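Local coordinates for peptidase M16 C-terminal domain-containing protein (Enterococcus faecalis, PDB 3D3Y) that is of unknown function but is related to the M16 metallopeptidases and may bind a metal ion, at residues L27-N32 with D111-I116. Numbering follows the deposited sequence.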
ATOM      1  N   LEU A  27     -15.107  -2.206  10.457  1.00 33.55           N
ATOM      2  CA  LEU A  27     -15.300  -0.805  10.143  1.00 33.21           C
ATOM      3  C   LEU A  27     -13.993  -0.222   9.647  1.00 33.86           C
ATOM      4  O   LEU A  27     -12.903  -0.538  10.177  1.00 33.96           O
ATOM      5  CB  LEU A  27     -15.738  -0.016  11.381  1.00 33.87           C
ATOM      6  CG  LEU A  27     -17.068  -0.350  12.066  1.00 37.51           C
ATOM      7  CD1 LEU A  27     -16.849  -1.456  13.078  1.00 37.72           C
ATOM      8  CD2 LEU A  27     -17.575   0.894  12.754  1.00 41.49           C
ATOM      9  N   LEU A  28     -14.104   0.631   8.631  1.00 32.84           N
ATOM     10  CA  LEU A  28     -12.949   1.321   8.056  1.00 32.77           C
ATOM     11  C   LEU A  28     -13.343   2.746   7.806  1.00 33.19           C
ATOM     12  O   LEU A  28     -14.347   3.005   7.123  1.00 32.52           O
ATOM     13  CB  LEU A  28     -12.496   0.643   6.766  1.00 32.38           C
ATOM     14  CG  LEU A  28     -11.466   1.379   5.888  1.00 34.58           C
ATOM     15  CD1 LEU A  28     -10.063   1.482   6.573  1.00 32.35           C
ATOM     16  CD2 LEU A  28     -11.415   0.657   4.538  1.00 35.07           C
ATOM     17  N   VAL A  29     -12.581   3.673   8.388  1.00 33.92           N
ATOM     18  CA  VAL A  29     -12.691   5.072   8.022  1.00 32.59           C
ATOM     19  C   VAL A  29     -11.422   5.446   7.248  1.00 33.98           C
ATOM     20  O   VAL A  29     -10.294   5.379   7.805  1.00 32.90           O
ATOM     21  CB  VAL A  29     -12.849   5.967   9.238  1.00 33.60           C
ATOM     22  CG1 VAL A  29     -13.151   7.417   8.797  1.00 32.20           C
ATOM     23  CG2 VAL A  29     -13.964   5.425  10.157  1.00 33.71           C
ATOM     24  N   ARG A  30     -11.596   5.792   5.968  1.00 31.74           N
ATOM     25  CA  ARG A  30     -10.434   6.068   5.124  1.00 32.96           C
ATOM     26  C   ARG A  30     -10.403   7.529   4.658  1.00 32.25           C
ATOM     27  O   ARG A  30     -11.329   8.001   3.958  1.00 32.09           O
ATOM     28  CB  ARG A  30     -10.328   5.064   3.965  1.00 32.04           C
ATOM     29  CG  ARG A  30      -9.131   5.333   3.023  1.00 34.45           C
ATOM     30  CD  ARG A  30      -8.754   4.116   2.141  1.00 35.18           C
ATOM     31  NE  ARG A  30      -8.164   3.025   2.915  1.00 35.15           N
ATOM     32  CZ  ARG A  30      -8.178   1.742   2.547  1.00 36.87           C
ATOM     33  NH1 ARG A  30      -8.759   1.355   1.401  1.00 38.59           N
ATOM     34  NH2 ARG A  30      -7.588   0.837   3.328  1.00 36.61           N
ATOM     35  N   PHE A  31      -9.390   8.258   5.125  1.00 32.50           N
ATOM     36  CA  PHE A  31      -9.145   9.639   4.670  1.00 32.64           C
ATOM     37  C   PHE A  31      -8.215   9.616   3.453  1.00 32.74           C
ATOM     38  O   PHE A  31      -7.156   9.004   3.472  1.00 32.81           O
ATOM     39  CB  PHE A  31      -8.507  10.495   5.764  1.00 33.49           C
ATOM     40  CG  PHE A  31      -9.366  10.679   6.994  1.00 33.11           C
ATOM     41  CD1 PHE A  31      -9.943  11.927   7.270  1.00 32.37           C
ATOM     42  CD2 PHE A  31      -9.585   9.618   7.873  1.00 31.30           C
ATOM     43  CE1 PHE A  31     -10.739  12.113   8.397  1.00 32.21           C
ATOM     44  CE2 PHE A  31     -10.349   9.798   9.012  1.00 34.06           C
ATOM     45  CZ  PHE A  31     -10.931  11.068   9.263  1.00 33.75           C
ATOM     46  N   ASN A  32      -8.625  10.269   2.380  1.00 32.88           N
ATOM     47  CA  ASN A  32      -7.934  10.150   1.104  1.00 32.62           C
ATOM     48  C   ASN A  32      -7.445  11.533   0.713  1.00 32.68           C
ATOM     49  O   ASN A  32      -8.223  12.495   0.761  1.00 32.88           O
ATOM     50  CB  ASN A  32      -8.919   9.583   0.070  1.00 32.66           C
ATOM     51  CG  ASN A  32      -8.252   9.157  -1.249  1.00 35.03           C
ATOM     52  OD1 ASN A  32      -7.612   9.964  -1.953  1.00 31.49           O
ATOM     53  ND2 ASN A  32      -8.420   7.886  -1.591  1.00 33.55           N
ATOM     54  N   ASP A 111     -19.510   5.659  18.620  1.00 32.19           N
ATOM     55  CA  ASP A 111     -19.127   6.604  19.665  1.00 33.55           C
ATOM     56  C   ASP A 111     -17.611   6.571  19.869  1.00 32.78           C
ATOM     57  O   ASP A 111     -16.977   7.609  20.020  1.00 33.07           O
ATOM     58  CB  ASP A 111     -19.870   6.310  20.983  1.00 33.82           C
ATOM     59  CG  ASP A 111     -19.474   7.273  22.116  1.00 38.45           C
ATOM     60  OD1 ASP A 111     -19.929   8.432  22.081  1.00 45.49           O
ATOM     61  OD2 ASP A 111     -18.730   6.872  23.046  1.00 40.99           O
ATOM     62  N   PHE A 112     -17.027   5.378  19.868  1.00 32.22           N
ATOM     63  CA  PHE A 112     -15.567   5.275  20.057  1.00 31.72           C
ATOM     64  C   PHE A 112     -14.801   5.932  18.912  1.00 31.66           C
ATOM     65  O   PHE A 112     -13.831   6.684  19.138  1.00 32.65           O
ATOM     66  CB  PHE A 112     -15.135   3.816  20.172  1.00 30.60           C
ATOM     67  CG  PHE A 112     -13.661   3.648  20.409  1.00 31.15           C
ATOM     68  CD1 PHE A 112     -13.117   3.921  21.659  1.00 31.39           C
ATOM     69  CD2 PHE A 112     -12.826   3.222  19.383  1.00 31.61           C
ATOM     70  CE1 PHE A 112     -11.732   3.754  21.891  1.00 32.67           C
ATOM     71  CE2 PHE A 112     -11.444   3.031  19.603  1.00 30.70           C
ATOM     72  CZ  PHE A 112     -10.900   3.303  20.859  1.00 30.71           C
ATOM     73  N   LEU A 113     -15.227   5.659  17.685  1.00 31.54           N
ATOM     74  CA  LEU A 113     -14.704   6.386  16.535  1.00 31.96           C
ATOM     75  C   LEU A 113     -14.840   7.904  16.676  1.00 32.90           C
ATOM     76  O   LEU A 113     -13.924   8.663  16.317  1.00 31.60           O
ATOM     77  CB  LEU A 113     -15.342   5.912  15.231  1.00 32.33           C
ATOM     78  CG  LEU A 113     -15.112   4.449  14.826  1.00 33.00           C
ATOM     79  CD1 LEU A 113     -16.033   4.153  13.681  1.00 34.64           C
ATOM     80  CD2 LEU A 113     -13.631   4.240  14.464  1.00 34.49           C
ATOM     81  N   LYS A 114     -15.991   8.370  17.169  1.00 32.66           N
ATOM     82  CA  LYS A 114     -16.179   9.807  17.301  1.00 33.36           C
ATOM     83  C   LYS A 114     -15.117  10.390  18.247  1.00 33.66           C
ATOM     84  O   LYS A 114     -14.598  11.524  18.012  1.00 33.36           O
ATOM     85  CB  LYS A 114     -17.593  10.119  17.817  1.00 32.25           C
ATOM     86  CG  LYS A 114     -17.921  11.586  17.854  1.00 36.22           C
ATOM     87  CD  LYS A 114     -19.327  11.830  18.381  1.00 40.00           C
ATOM     88  CE  LYS A 114     -19.701  13.294  18.149  1.00 43.12           C
ATOM     89  NZ  LYS A 114     -20.902  13.750  18.927  1.00 47.84           N
ATOM     90  N   GLU A 115     -14.844   9.646  19.332  1.00 32.90           N
ATOM     91  CA  GLU A 115     -13.825  10.034  20.323  1.00 32.16           C
ATOM     92  C   GLU A 115     -12.457  10.106  19.675  1.00 31.99           C
ATOM     93  O   GLU A 115     -11.752  11.146  19.758  1.00 31.45           O
ATOM     94  CB  GLU A 115     -13.812   9.074  21.526  1.00 32.03           C
ATOM     95  CG  GLU A 115     -15.027   9.235  22.500  1.00 32.93           C
ATOM     96  CD  GLU A 115     -15.025  10.588  23.260  1.00 39.47           C
ATOM     97  OE1 GLU A 115     -13.942  11.205  23.449  1.00 35.81           O
ATOM     98  OE2 GLU A 115     -16.122  11.044  23.661  1.00 42.08           O
ATOM     99  N   ILE A 116     -12.083   9.021  19.003  1.00 31.08           N
ATOM    100  CA  ILE A 116     -10.782   8.968  18.308  1.00 32.20           C
ATOM    101  C   ILE A 116     -10.594  10.093  17.265  1.00 32.38           C
ATOM    102  O   ILE A 116      -9.558  10.758  17.223  1.00 32.03           O
ATOM    103  CB  ILE A 116     -10.568   7.596  17.654  1.00 31.75           C
ATOM    104  CG1 ILE A 116     -10.472   6.501  18.745  1.00 31.61           C
ATOM    105  CG2 ILE A 116      -9.322   7.632  16.701  1.00 32.99           C
ATOM    106  CD1 ILE A 116      -9.403   6.772  19.842  1.00 32.91           C
TER
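Leu113 reaches from helix 105-118 to Leu27 and Val29 on strand 24-34, a small, buried example of a helix packed on one face of a sheet, consistent with the helix-on-sheet packing of M16-type domains. A single methyl does the work on the helix side: CD1 of Leu113 lies 3.7 Å from CD2 of Leu27 and 4.3 Å from CG2 of Val29, and so meets two neighbouring side chains of the same strand face. The two leucines pass each other at a slant, branch against branch, and no hydrogen bond joins the segments; the contact is purely apolar and buries 113 Å² in all. The CA–CB bond of Leu27 already heads for the helix, and the second torsion (chi2 87°) turns CD2 onto Leu113, while CD1 of Leu27 stays 5.7 Å from CD1 of Leu113.

The surroundings place both partners in the fold. Strand 24-34 runs between strands 85-95 and 200-207, where backbone bonds tie Leu27 to Met92 and Val29 to Ile90, while Val29 also packs on Val201 and Ile203. Met92, on the adjacent strand 85-95, also touches Leu113 and Phe112. Phe112 sets its ring edge-to-face with Phe75, and within the helix CG1 of Ile116 sits 3.7 Å over the plane of that same Phe112 ring, nearer its edge than its centre.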